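Long-range contacts in uncharacterized protein DUF1234 (Pectobacterium atrosepticum SCRI1043, PDB 3BDV), which is of unknown specific function but has the alpha/beta-hydrolase fold, binds calcium and probably acts as a hydrolase: residues Q17-V23 against Q74-G80; E32-W38 against F170-E174; Q46-Q50 against A64-E68; A56-W61 against F83-A87; I79-F83 against G162-A166. All blocks are in the same frame, centred on the assembly; numbering follows the deposited sequence.

Contact 1: residues Q17-V23 against Q74-G80; sequences QLTMVLV and QPVILIG
Thr19, Val21 and Val23 bond through their backbones to Pro75, Ile77 and Ile79 in a parallel pairing that sets Thr19 beside Val76 and Val21 beside Leu78. Thr19 N donates to Pro75 O at 2.9 Å, Ile77 N returns a bond to Thr19 O, and Val21 N reaches Ile77 O almost straight (176°). Ile79 N to Val21 O and Val23 N to Ile79 O, each 2.8 Å, continue the pattern. At the start of the pair the extended side chain of Gln74 crosses Thr19 at about a right angle, and its NE2 gives a 2.7 Å bond to Thr19 OG1 within the plane of the amide. These are neighbouring strands in the central parallel sheet of the alpha/beta-hydrolase fold, and 76-80 leads into the probable nucleophile elbow. On one face Val21 meets Val76 tightly, CG2 to CG1 at 3.3 Å, because Val21 CG2 stands beside its own backbone N and Val76 CG1 beside its carbonyl carbon. There Leu78 CD2 reaches Val21 CB at 3.8 Å, beneath helix 58-70. On the other face selenomethionine Met20 and Ile77 lie side by side, SE to CB 3.9 Å, and Ile79 CD1 touches Met20 CB. Helices 34-41 and 174-185 pack over this second face.

Contact 2: residues E32-W38 against F170-E174; sequences EHWQSHW and FGPWE
The start of helix 34-41 and the loop leading to helix 174-185 meet where Trp34, Trp38 and Trp173 form an aromatic cluster. Trp173 turns its edge to the face of Trp34, with planes at 71° and CE3 lying 3.8 Å from Trp34 CD2. Against Trp38 the Trp173 plane is nearly parallel but slid aside, leaving little overlap, although Trp38 CZ2 approaches Trp173 CE3 to 3.5 Å. Trp34 CG sits between its backbone N and carbonyl carbon (chi1 58°), which stands the indole up against the loop; its NE1 bonds to Ile164 O. Trp38 NE1, in its ring plane, donates to Pro172 O at 3.0 Å, meeting that carbonyl from above its plane. In this alpha/beta-hydrolase fold both helices cover the same face of the central sheet, and the cluster rests on Ile79, Met103 and Val105. Between the backbones Gly171 N makes a 2.8 Å bond to Glu32 O in the carbonyl plane, and Trp34 N bonds to Phe170 O at 3.0 Å, bent and from above the carbonyl plane. A cis peptide links Phe170 to Gly171, which has positive phi. Pro172 CD lies over the His37 face at 4.2 Å from its centroid, while His37 NE2 donates to Glu32 OE1 at 2.8 Å, steadying the ring.

Contact 3: residues Q46-Q50 against A64-E68; sequences QRIRQ and AIRRE. With CA (calcium ion), chain C.
Arg47 and Glu68 hold a calcium ion between edge strand 46-47 and helix 58-70, the helix of the beta-alpha-beta crossover that leads on to strand 76-81. Glu68 is bidentate: OE1 lies 2.5 Å and OE2 2.6 Å from the calcium, and the backbone O of Arg47 binds it at 2.4 Å. Three waters make up the rest of the six ligand atoms in the site. One of them also accepts from Arg47 N, tying the strand backbone to the ion a second time. The Glu68 carboxylate gets there because CG stands anti to the backbone N (chi1 -163°) and the chain then bends at chi2 (75°), turning both oxygens to the strand. Beneath it Ile48 CG2 packs against Glu68 CB and Ile65 CG1. Ile48 CG1 takes the position between backbone N and carbonyl carbon, and Ile48 CD1 ends 4.0 Å from Ala64 CB. The Arg47 side chain runs extended away from the helix to salt bridges with Glu39 and Asp28, while its carbonyl binds the metal. Farther along, Arg67 bends at chi3, laying its guanidinium flat over Ala64 CA. A water accepts a hydrogen bond from Arg67 NE, and Arg67 NH2, in the carbonyl plane of Arg49, donates to Arg49 O, which lies in the guanidinium plane, at 2.9 Å.

Contact 4: residues A56-W61 against F83-A87; sequences ADLDRW and FGALA
Phe83 drives its ring edge into the face of Trp61, the planes standing 83° apart and the centroid of the phenyl 4.8 Å from that of the indole six-membered ring. The pair joins helix 83-93, which follows the probable nucleophile elbow of this alpha/beta-hydrolase fold, to the first turn of helix 58-70; both helices lie on the same face of the central sheet. Phe83 CD2 stands over the centre of the indole, and CE2 is 3.6 Å from Trp61 CE3. With CG anti to the backbone N (chi1 -167°), the phenyl reaches away from its own helix to the start of the other, where CZ comes edge-on to Leu58 N at 3.6 Å. Ala56 CB lies over a face of the same ring in a CH-pi contact, 4.1 Å from the centroid. Phe113 adds an edge-to-face partner to Phe83, while Trp61 NE1 bonds to Pro24 O. One turn on, small Ala87 lets the helices close up: its CB touches Trp61 CB at 3.7 Å, and Leu58 CD1 reaches over to its CA. Helix 58-70 is N-capped by Asp57, whose OD1 uses its anti lone pair to accept from Arg60 N at 3.0 Å.

Contact 5: residues I79-F83 against G162-A166; sequences IGHSF and GHINA
A single hydrogen bond joins His81 to His163: His81 NE2 donates to the backbone O of His163 at 2.8 Å. It is nearly straight (174°), and the oxygen lies in the plane of the His81 ring. That ring is held out to the loop by a first torsion that places CG anti to the backbone N (chi1 -180°). Ile164 O also lies near His81 NE2, but at a poor angle. Ring contacts come next. The two imidazoles are oblique, planes 53° apart, with His81 NE2 over the rim of one His163 face and His81 CE1 3.6 Å from His163 NE2. Ser82 sits in the tight turn between strand 76-81 and helix 83-93, with positive phi, as in the nucleophile elbow of alpha/beta-hydrolases and within a matching Gly-X-Ser-X-Gly sequence. Its OG approaches the edge of His163, 3.1 Å from CE1 and 3.4 Å from NE2. The other ring nitrogen, His163 ND1, bonds to Asp136 OD1, a Ser-His-Asp grouping consistent with a catalytic triad. Loop 162-166 is tied down in turn by Gly162, whose backbone bonds to Ser133 and Asn135.

Overall arrangement
Contacts 1, 4 and 5 are buried, whereas contacts 2 and 3 reach the surface. Contact 1 joins two central strands of the sheet by backbone bonds, with aliphatic side chains on both faces. Contact 3 extends it to edge strand 46-47, where the chemistry turns ionic and hydrated round calcium, and it shares helix 58-70 with contact 4, an aromatic and aliphatic helix pairing without polar bonds between its segments. Strand 76-81 runs from contact 1 into contact 5, polar and histidine-rich at the probable active site, and Phe83 carries on into contact 4. Contact 2 lies on the other sheet face, mixing tryptophans with carbonyl bonds; it touches contacts 1 and 5 through Trp34.

Contact 1: residues Q17-V23 against Q74-G80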
# COMPACT_ATOMS: atom_id res chain seq x y z
N GLN A 17 9.07 -4.84 -15.30
CA GLN A 17 7.83 -4.52 -16.00
C GLN A 17 6.76 -3.73 -15.23
O GLN A 17 5.86 -3.18 -15.83
CB GLN A 17 7.19 -5.80 -16.49
CG GLN A 17 7.99 -6.54 -17.57
CD GLN A 17 7.16 -7.65 -18.19
OE1 GLN A 17 6.08 -7.41 -18.72
NE2 GLN A 17 7.64 -8.88 -18.10
N LEU A 18 6.84 -3.72 -13.90
CA LEU A 18 5.91 -2.98 -13.05
C LEU A 18 6.71 -2.09 -12.12
O LEU A 18 7.78 -2.46 -11.69
CB LEU A 18 5.08 -3.92 -12.17
CG LEU A 18 4.19 -4.90 -12.91
CD1 LEU A 18 3.51 -5.88 -11.96
CD2 LEU A 18 3.15 -4.13 -13.76
N THR A 19 6.13 -0.94 -11.78
CA THR A 19 6.79 -0.03 -10.87
C THR A 19 6.05 -0.00 -9.55
O THR A 19 4.83 0.21 -9.53
CB THR A 19 6.80 1.39 -11.49
OG1 THR A 19 7.63 1.37 -12.65
CG2 THR A 19 7.31 2.44 -10.53
N MSE A 20 6.77 -0.23 -8.46
CA MSE A 20 6.17 -0.11 -7.14
C MSE A 20 6.22 1.34 -6.71
O MSE A 20 7.27 1.96 -6.79
CB MSE A 20 6.97 -0.89 -6.11
CG MSE A 20 7.20 -2.33 -6.44
SE MSE A 20 5.67 -3.37 -6.87
CE MSE A 20 6.45 -5.14 -6.67
N VAL A 21 5.10 1.84 -6.22
CA VAL A 21 5.03 3.18 -5.62
C VAL A 21 4.64 3.09 -4.13
O VAL A 21 3.52 2.70 -3.82
CB VAL A 21 4.08 4.09 -6.41
CG1 VAL A 21 4.09 5.47 -5.78
CG2 VAL A 21 4.50 4.18 -7.89
N LEU A 22 5.57 3.47 -3.25
CA LEU A 22 5.32 3.51 -1.82
C LEU A 22 4.55 4.77 -1.41
O LEU A 22 4.98 5.87 -1.71
CB LEU A 22 6.63 3.45 -1.02
CG LEU A 22 7.44 2.20 -1.29
CD1 LEU A 22 8.91 2.49 -0.87
CD2 LEU A 22 6.84 0.98 -0.53
N VAL A 23 3.39 4.57 -0.78
CA VAL A 23 2.54 5.65 -0.25
C VAL A 23 2.44 5.62 1.28
O VAL A 23 1.62 4.91 1.83
CB VAL A 23 1.12 5.61 -0.84
CG1 VAL A 23 0.36 6.88 -0.49
CG2 VAL A 23 1.18 5.41 -2.41
N GLN A 74 5.84 2.57 -16.59
CA GLN A 74 5.26 1.24 -16.56
C GLN A 74 3.98 1.33 -15.71
O GLN A 74 3.76 2.34 -15.02
CB GLN A 74 6.22 0.25 -15.90
CG GLN A 74 7.65 0.35 -16.35
CD GLN A 74 8.54 -0.65 -15.65
OE1 GLN A 74 9.18 -1.48 -16.29
NE2 GLN A 74 8.57 -0.58 -14.34
N PRO A 75 3.14 0.29 -15.76
CA PRO A 75 2.03 0.19 -14.83
C PRO A 75 2.55 0.11 -13.40
O PRO A 75 3.60 -0.51 -13.16
CB PRO A 75 1.35 -1.10 -15.22
CG PRO A 75 1.82 -1.37 -16.60
CD PRO A 75 3.22 -0.89 -16.62
N VAL A 76 1.79 0.68 -12.46
CA VAL A 76 2.22 0.87 -11.11
C VAL A 76 1.43 -0.03 -10.16
O VAL A 76 0.25 -0.30 -10.39
CB VAL A 76 2.06 2.33 -10.68
CG1 VAL A 76 2.05 2.47 -9.20
CG2 VAL A 76 3.17 3.17 -11.29
N ILE A 77 2.09 -0.50 -9.12
CA ILE A 77 1.39 -1.03 -7.94
C ILE A 77 1.55 -0.03 -6.82
O ILE A 77 2.67 0.28 -6.43
CB ILE A 77 1.94 -2.41 -7.50
CG1 ILE A 77 1.69 -3.44 -8.61
CG2 ILE A 77 1.26 -2.83 -6.21
CD1 ILE A 77 2.33 -4.81 -8.40
N LEU A 78 0.43 0.51 -6.33
CA LEU A 78 0.47 1.45 -5.18
C LEU A 78 0.56 0.64 -3.90
O LEU A 78 -0.23 -0.26 -3.69
CB LEU A 78 -0.79 2.31 -5.14
CG LEU A 78 -0.96 3.29 -6.31
CD1 LEU A 78 -2.27 4.05 -6.11
CD2 LEU A 78 0.25 4.22 -6.46
N ILE A 79 1.53 0.94 -3.05
CA ILE A 79 1.72 0.14 -1.79
C ILE A 79 1.52 1.18 -0.67
O ILE A 79 2.40 2.02 -0.36
CB ILE A 79 3.08 -0.53 -1.72
CG1 ILE A 79 3.34 -1.50 -2.88
CG2 ILE A 79 3.27 -1.23 -0.35
CD1 ILE A 79 4.77 -2.03 -2.99
N GLY A 80 0.33 1.16 -0.09
CA GLY A 80 -0.08 2.15 0.87
C GLY A 80 -0.09 1.71 2.33
O GLY A 80 -0.38 0.56 2.61

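Contact 2: residues E32-W38 against F170-E174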
# COMPACT_ATOMS: atom_id res chain seq x y z
N GLU A 32 12.84 3.06 10.21
CA GLU A 32 12.67 1.65 10.57
C GLU A 32 11.37 1.04 10.12
O GLU A 32 11.13 -0.13 10.36
CB GLU A 32 12.85 1.43 12.05
CG GLU A 32 14.36 1.27 12.46
CD GLU A 32 15.10 0.13 11.69
OE1 GLU A 32 14.58 -1.01 11.57
OE2 GLU A 32 16.23 0.40 11.20
N HIS A 33 10.53 1.85 9.49
CA HIS A 33 9.26 1.42 8.94
C HIS A 33 9.52 0.54 7.72
O HIS A 33 10.47 0.77 6.96
CB HIS A 33 8.47 2.67 8.55
CG HIS A 33 7.04 2.44 8.21
ND1 HIS A 33 6.62 2.00 6.96
CD2 HIS A 33 5.91 2.74 8.90
CE1 HIS A 33 5.30 1.97 6.94
NE2 HIS A 33 4.85 2.40 8.10
N TRP A 34 8.69 -0.47 7.56
CA TRP A 34 8.78 -1.38 6.42
C TRP A 34 8.87 -0.70 5.07
O TRP A 34 9.58 -1.16 4.21
CB TRP A 34 7.63 -2.42 6.42
CG TRP A 34 6.24 -1.87 6.40
CD1 TRP A 34 5.47 -1.53 7.49
CD2 TRP A 34 5.39 -1.68 5.26
NE1 TRP A 34 4.25 -1.08 7.11
CE2 TRP A 34 4.18 -1.13 5.74
CE3 TRP A 34 5.57 -1.82 3.87
CZ2 TRP A 34 3.14 -0.78 4.88
CZ3 TRP A 34 4.54 -1.47 3.04
CH2 TRP A 34 3.33 -0.98 3.56
N GLN A 35 8.14 0.37 4.84
CA GLN A 35 8.25 1.05 3.55
C GLN A 35 9.68 1.59 3.32
O GLN A 35 10.19 1.55 2.19
CB GLN A 35 7.22 2.16 3.43
CG GLN A 35 5.82 1.63 3.18
CD GLN A 35 4.79 2.74 3.13
OE1 GLN A 35 4.89 3.69 3.89
NE2 GLN A 35 3.80 2.62 2.25
N SER A 36 10.33 1.99 4.41
CA SER A 36 11.71 2.44 4.34
C SER A 36 12.69 1.27 4.19
O SER A 36 13.68 1.37 3.45
CB SER A 36 12.06 3.36 5.53
OG SER A 36 11.27 4.57 5.50
N HIS A 37 12.48 0.17 4.90
CA HIS A 37 13.25 -1.03 4.63
C HIS A 37 13.16 -1.38 3.16
O HIS A 37 14.18 -1.65 2.50
CB HIS A 37 12.76 -2.20 5.49
CG HIS A 37 13.29 -2.16 6.89
ND1 HIS A 37 14.39 -2.88 7.30
CD2 HIS A 37 12.85 -1.48 7.98
CE1 HIS A 37 14.61 -2.64 8.58
NE2 HIS A 37 13.70 -1.79 9.02
N TRP A 38 11.96 -1.35 2.63
CA TRP A 38 11.76 -1.77 1.23
C TRP A 38 12.41 -0.84 0.22
O TRP A 38 13.00 -1.28 -0.78
CB TRP A 38 10.27 -1.98 0.94
CG TRP A 38 9.67 -3.11 1.72
CD1 TRP A 38 10.27 -3.87 2.72
CD2 TRP A 38 8.32 -3.58 1.64
NE1 TRP A 38 9.39 -4.79 3.19
CE2 TRP A 38 8.18 -4.62 2.58
CE3 TRP A 38 7.24 -3.23 0.85
CZ2 TRP A 38 6.99 -5.31 2.73
CZ3 TRP A 38 6.07 -3.91 1.01
CH2 TRP A 38 5.96 -4.95 1.93
N PHE A 170 7.79 -3.91 12.22
CA PHE A 170 7.73 -3.89 10.76
C PHE A 170 8.35 -2.57 10.32
O PHE A 170 7.64 -1.59 10.15
CB PHE A 170 6.29 -3.94 10.27
CG PHE A 170 5.50 -5.09 10.80
CD1 PHE A 170 4.85 -4.98 12.02
CD2 PHE A 170 5.38 -6.24 10.09
CE1 PHE A 170 4.14 -6.02 12.53
CE2 PHE A 170 4.65 -7.31 10.60
CZ PHE A 170 4.04 -7.19 11.81
N GLY A 171 9.68 -2.53 10.16
CA GLY A 171 10.55 -3.69 10.15
C GLY A 171 10.72 -4.21 8.75
O GLY A 171 10.03 -3.79 7.83
N PRO A 172 11.64 -5.16 8.57
CA PRO A 172 11.88 -5.65 7.23
C PRO A 172 10.68 -6.31 6.58
O PRO A 172 10.63 -6.32 5.40
CB PRO A 172 12.98 -6.70 7.40
CG PRO A 172 13.34 -6.67 8.75
CD PRO A 172 12.50 -5.82 9.56
N TRP A 173 9.82 -6.94 7.37
CA TRP A 173 8.60 -7.58 6.88
C TRP A 173 8.74 -8.37 5.58
O TRP A 173 8.15 -8.04 4.54
CB TRP A 173 7.46 -6.55 6.76
CG TRP A 173 6.06 -7.17 6.76
CD1 TRP A 173 5.64 -8.33 7.35
CD2 TRP A 173 4.90 -6.62 6.11
NE1 TRP A 173 4.30 -8.52 7.13
CE2 TRP A 173 3.83 -7.50 6.35
CE3 TRP A 173 4.67 -5.45 5.37
CZ2 TRP A 173 2.56 -7.26 5.87
CZ3 TRP A 173 3.42 -5.23 4.85
CH2 TRP A 173 2.37 -6.12 5.11
N GLU A 174 9.51 -9.45 5.68
CA GLU A 174 9.68 -10.34 4.56
C GLU A 174 8.36 -10.96 4.12
O GLU A 174 8.17 -11.21 2.91
CB GLU A 174 10.71 -11.41 4.90
CG GLU A 174 12.10 -10.84 4.98
CD GLU A 174 13.09 -11.51 4.07
OE1 GLU A 174 12.76 -12.56 3.49
OE2 GLU A 174 14.20 -10.99 3.94

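Contact 3: residues Q46-Q50 against A64-E68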
# COMPACT_ATOMS: atom_id res chain seq x y z
N GLN A 46 9.68 3.39 -6.28
CA GLN A 46 9.38 4.81 -6.15
C GLN A 46 8.62 5.09 -4.87
O GLN A 46 8.12 4.18 -4.22
CB GLN A 46 8.57 5.27 -7.35
CG GLN A 46 9.31 5.22 -8.70
CD GLN A 46 10.65 5.95 -8.67
OE1 GLN A 46 10.72 7.16 -8.49
NE2 GLN A 46 11.73 5.19 -8.82
N ARG A 47 8.56 6.36 -4.50
CA ARG A 47 7.96 6.78 -3.24
C ARG A 47 7.46 8.19 -3.35
O ARG A 47 8.12 9.07 -3.94
CB ARG A 47 8.99 6.62 -2.12
CG ARG A 47 8.50 7.03 -0.76
CD ARG A 47 9.49 6.63 0.28
NE ARG A 47 9.15 7.24 1.55
CZ ARG A 47 9.51 6.75 2.73
NH1 ARG A 47 10.29 5.69 2.82
NH2 ARG A 47 9.14 7.37 3.83
N ILE A 48 6.27 8.45 -2.81
CA ILE A 48 5.68 9.79 -2.97
C ILE A 48 6.40 10.70 -2.00
O ILE A 48 6.87 10.26 -0.96
CB ILE A 48 4.13 9.84 -2.77
CG1 ILE A 48 3.74 9.43 -1.35
CG2 ILE A 48 3.36 9.00 -3.82
CD1 ILE A 48 2.44 10.10 -0.89
N ARG A 49 6.45 11.98 -2.35
CA ARG A 49 6.99 13.02 -1.51
C ARG A 49 5.99 14.17 -1.39
O ARG A 49 5.28 14.47 -2.32
CB ARG A 49 8.26 13.57 -2.14
CG ARG A 49 9.25 12.56 -2.54
CD ARG A 49 9.85 11.79 -1.37
NE ARG A 49 10.71 10.74 -1.89
CZ ARG A 49 11.23 9.76 -1.15
NH1 ARG A 49 11.06 9.72 0.14
NH2 ARG A 49 11.99 8.85 -1.72
N GLN A 50 6.03 14.88 -0.27
CA GLN A 50 5.33 16.17 -0.17
C GLN A 50 5.93 17.05 0.91
O GLN A 50 6.74 16.60 1.74
CB GLN A 50 3.82 15.98 0.05
CG GLN A 50 3.49 15.04 1.16
CD GLN A 50 1.99 14.72 1.31
OE1 GLN A 50 1.13 15.45 0.84
NE2 GLN A 50 1.69 13.65 2.03
N ALA A 64 -0.07 14.23 -4.59
CA ALA A 64 1.25 13.60 -4.57
C ALA A 64 1.34 12.29 -5.36
O ALA A 64 2.34 12.03 -6.03
CB ALA A 64 1.75 13.38 -3.14
N ILE A 65 0.30 11.46 -5.26
CA ILE A 65 0.27 10.21 -5.99
C ILE A 65 0.17 10.51 -7.50
O ILE A 65 0.89 9.92 -8.30
CB ILE A 65 -0.91 9.27 -5.55
CG1 ILE A 65 -0.76 8.82 -4.09
CG2 ILE A 65 -0.97 8.03 -6.50
CD1 ILE A 65 -2.09 8.22 -3.49
N ARG A 66 -0.75 11.38 -7.87
CA ARG A 66 -0.89 11.83 -9.28
C ARG A 66 0.47 12.32 -9.83
O ARG A 66 0.89 11.89 -10.91
CB ARG A 66 -1.92 12.96 -9.41
CG ARG A 66 -3.40 12.54 -9.47
CD ARG A 66 -4.23 13.45 -10.40
NE ARG A 66 -5.16 14.35 -9.72
CZ ARG A 66 -6.32 13.98 -9.16
NH1 ARG A 66 -6.72 12.71 -9.15
NH2 ARG A 66 -7.10 14.90 -8.58
N ARG A 67 1.16 13.20 -9.10
CA ARG A 67 2.49 13.68 -9.54
C ARG A 67 3.36 12.51 -9.86
O ARG A 67 3.98 12.43 -10.92
CB ARG A 67 3.22 14.50 -8.48
CG ARG A 67 2.60 15.85 -8.22
CD ARG A 67 3.54 16.78 -7.43
NE ARG A 67 3.83 16.35 -6.04
CZ ARG A 67 3.08 16.65 -4.97
NH1 ARG A 67 1.95 17.33 -5.09
NH2 ARG A 67 3.46 16.24 -3.77
N GLU A 68 3.39 11.57 -8.93
CA GLU A 68 4.22 10.41 -9.04
C GLU A 68 3.90 9.58 -10.27
O GLU A 68 4.80 9.06 -10.95
CB GLU A 68 4.02 9.56 -7.79
CG GLU A 68 5.10 8.55 -7.58
CD GLU A 68 6.38 9.13 -7.07
OE1 GLU A 68 6.41 10.24 -6.50
OE2 GLU A 68 7.41 8.50 -7.27
CA CA C . 8.88 10.15 -5.98
O HOH W 1 10.11 8.14 -6.27
O HOH W 2 4.85 12.64 -5.37
O HOH W 3 6.46 14.66 -5.43
O HOH W 4 0.86 17.04 -1.95
O HOH W 5 8.74 12.41 -6.01
O HOH W 6 9.43 10.66 -8.31

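Contact 4: residues A56-W61 against F83-A87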
# COMPACT_ATOMS: atom_id res chain seq x y z
N ALA A 56 -3.52 15.34 7.96
CA ALA A 56 -4.22 14.43 7.04
C ALA A 56 -4.99 15.29 6.08
O ALA A 56 -5.87 15.99 6.48
CB ALA A 56 -5.17 13.54 7.77
N ASP A 57 -4.63 15.28 4.82
CA ASP A 57 -5.40 15.98 3.83
C ASP A 57 -5.46 15.11 2.62
O ASP A 57 -4.42 14.80 2.03
CB ASP A 57 -4.74 17.31 3.52
CG ASP A 57 -5.56 18.17 2.59
OD1 ASP A 57 -5.58 17.92 1.36
OD2 ASP A 57 -6.14 19.15 3.10
N LEU A 58 -6.66 14.65 2.25
CA LEU A 58 -6.77 13.63 1.23
C LEU A 58 -6.29 14.17 -0.11
O LEU A 58 -5.55 13.51 -0.85
CB LEU A 58 -8.21 13.12 1.11
CG LEU A 58 -8.46 12.04 0.06
CD1 LEU A 58 -7.56 10.84 0.32
CD2 LEU A 58 -9.92 11.64 0.12
N ASP A 59 -6.69 15.39 -0.41
CA ASP A 59 -6.36 16.00 -1.70
C ASP A 59 -4.86 16.17 -1.87
O ASP A 59 -4.32 15.93 -2.93
CB ASP A 59 -7.05 17.34 -1.85
CG ASP A 59 -8.55 17.24 -2.09
OD1 ASP A 59 -9.02 16.23 -2.62
OD2 ASP A 59 -9.26 18.18 -1.72
N ARG A 60 -4.13 16.51 -0.80
CA ARG A 60 -2.67 16.60 -0.93
C ARG A 60 -2.03 15.27 -1.22
O ARG A 60 -1.13 15.18 -2.03
CB ARG A 60 -2.06 17.21 0.33
CG ARG A 60 -2.25 18.73 0.32
CD ARG A 60 -1.30 19.42 1.26
NE ARG A 60 -1.64 19.18 2.64
CZ ARG A 60 -1.99 20.11 3.53
NH1 ARG A 60 -2.08 21.39 3.19
NH2 ARG A 60 -2.27 19.76 4.77
N TRP A 61 -2.47 14.23 -0.54
CA TRP A 61 -1.98 12.88 -0.82
C TRP A 61 -2.30 12.49 -2.26
O TRP A 61 -1.45 11.93 -2.94
CB TRP A 61 -2.59 11.85 0.13
CG TRP A 61 -1.71 11.42 1.26
CD1 TRP A 61 -1.06 10.22 1.39
CD2 TRP A 61 -1.38 12.18 2.42
NE1 TRP A 61 -0.35 10.20 2.56
CE2 TRP A 61 -0.56 11.38 3.23
CE3 TRP A 61 -1.75 13.45 2.88
CZ2 TRP A 61 -0.04 11.82 4.47
CZ3 TRP A 61 -1.24 13.89 4.08
CH2 TRP A 61 -0.41 13.08 4.88
N PHE A 83 -3.39 6.08 6.28
CA PHE A 83 -3.94 7.12 5.45
C PHE A 83 -3.48 7.02 3.99
O PHE A 83 -4.25 7.30 3.07
CB PHE A 83 -3.64 8.51 6.02
CG PHE A 83 -4.43 9.61 5.37
CD1 PHE A 83 -5.74 9.84 5.74
CD2 PHE A 83 -3.83 10.48 4.50
CE1 PHE A 83 -6.49 10.91 5.16
CE2 PHE A 83 -4.55 11.52 3.91
CZ PHE A 83 -5.88 11.74 4.26
N GLY A 84 -2.23 6.63 3.79
CA GLY A 84 -1.72 6.38 2.45
C GLY A 84 -2.52 5.33 1.70
O GLY A 84 -2.72 5.46 0.50
N ALA A 85 -2.99 4.29 2.39
CA ALA A 85 -3.76 3.28 1.74
C ALA A 85 -5.13 3.81 1.36
O ALA A 85 -5.67 3.48 0.31
CB ALA A 85 -3.92 2.04 2.66
N LEU A 86 -5.72 4.62 2.24
CA LEU A 86 -6.96 5.32 1.84
C LEU A 86 -6.74 6.16 0.61
O LEU A 86 -7.59 6.19 -0.29
CB LEU A 86 -7.55 6.14 2.97
CG LEU A 86 -7.97 5.29 4.16
CD1 LEU A 86 -8.60 6.15 5.26
CD2 LEU A 86 -8.87 4.12 3.77
N ALA A 87 -5.65 6.91 0.56
CA ALA A 87 -5.42 7.73 -0.63
C ALA A 87 -5.30 6.88 -1.89
O ALA A 87 -5.83 7.26 -2.93
CB ALA A 87 -4.16 8.59 -0.44

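Contact 5: residues I79-F83 against G162-A166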
# COMPACT_ATOMS: atom_id res chain seq x y z
N ILE A 79 1.53 0.94 -3.05
CA ILE A 79 1.72 0.14 -1.79
C ILE A 79 1.52 1.18 -0.67
O ILE A 79 2.40 2.02 -0.36
CB ILE A 79 3.08 -0.53 -1.72
CG1 ILE A 79 3.34 -1.50 -2.88
CG2 ILE A 79 3.27 -1.23 -0.35
CD1 ILE A 79 4.77 -2.03 -2.99
N GLY A 80 0.33 1.16 -0.09
CA GLY A 80 -0.08 2.15 0.87
C GLY A 80 -0.09 1.71 2.33
O GLY A 80 -0.38 0.56 2.61
N HIS A 81 0.13 2.64 3.25
CA HIS A 81 -0.02 2.37 4.68
C HIS A 81 -1.01 3.35 5.29
O HIS A 81 -0.83 4.56 5.15
CB HIS A 81 1.34 2.48 5.41
CG HIS A 81 1.27 2.21 6.89
ND1 HIS A 81 1.74 3.08 7.84
CD2 HIS A 81 0.75 1.16 7.57
CE1 HIS A 81 1.53 2.58 9.04
NE2 HIS A 81 0.95 1.40 8.91
N SER A 82 -2.02 2.84 6.00
CA SER A 82 -2.90 3.70 6.81
C SER A 82 -3.61 4.80 5.97
O SER A 82 -4.31 4.49 5.01
CB SER A 82 -2.12 4.25 8.01
OG SER A 82 -3.03 4.69 9.03
N PHE A 83 -3.39 6.08 6.28
CA PHE A 83 -3.94 7.12 5.45
C PHE A 83 -3.48 7.02 3.99
O PHE A 83 -4.25 7.30 3.07
CB PHE A 83 -3.64 8.51 6.02
CG PHE A 83 -4.43 9.61 5.37
CD1 PHE A 83 -5.74 9.84 5.74
CD2 PHE A 83 -3.83 10.48 4.50
CE1 PHE A 83 -6.49 10.91 5.16
CE2 PHE A 83 -4.55 11.52 3.91
CZ PHE A 83 -5.88 11.74 4.26
N GLY A 162 -0.17 -4.81 15.78
CA GLY A 162 -0.34 -3.37 16.03
C GLY A 162 -0.84 -2.61 14.79
O GLY A 162 -1.74 -3.07 14.06
N HIS A 163 -0.22 -1.46 14.54
CA HIS A 163 -0.51 -0.59 13.40
C HIS A 163 0.36 -0.90 12.16
O HIS A 163 0.27 -0.21 11.15
CB HIS A 163 -0.40 0.88 13.83
CG HIS A 163 -0.81 1.89 12.82
ND1 HIS A 163 -2.05 1.89 12.22
CD2 HIS A 163 -0.13 2.94 12.31
CE1 HIS A 163 -2.12 2.93 11.40
NE2 HIS A 163 -0.97 3.58 11.43
N ILE A 164 1.11 -2.00 12.24
CA ILE A 164 1.98 -2.52 11.17
C ILE A 164 2.98 -1.41 10.81
O ILE A 164 3.00 -0.87 9.73
CB ILE A 164 1.19 -3.07 9.91
CG1 ILE A 164 -0.03 -3.92 10.30
CG2 ILE A 164 2.14 -3.96 9.04
CD1 ILE A 164 -0.76 -4.55 9.13
N ASN A 165 3.78 -1.05 11.80
CA ASN A 165 4.74 0.02 11.69
C ASN A 165 6.00 -0.45 12.47
O ASN A 165 6.04 -1.59 12.94
CB ASN A 165 4.18 1.32 12.22
CG ASN A 165 3.75 1.25 13.70
OD1 ASN A 165 3.93 0.23 14.38
ND2 ASN A 165 3.14 2.36 14.18
N ALA A 166 7.02 0.40 12.54
CA ALA A 166 8.30 0.04 13.15
C ALA A 166 8.12 -0.38 14.58
O ALA A 166 8.76 -1.32 15.02
CB ALA A 166 9.26 1.20 13.07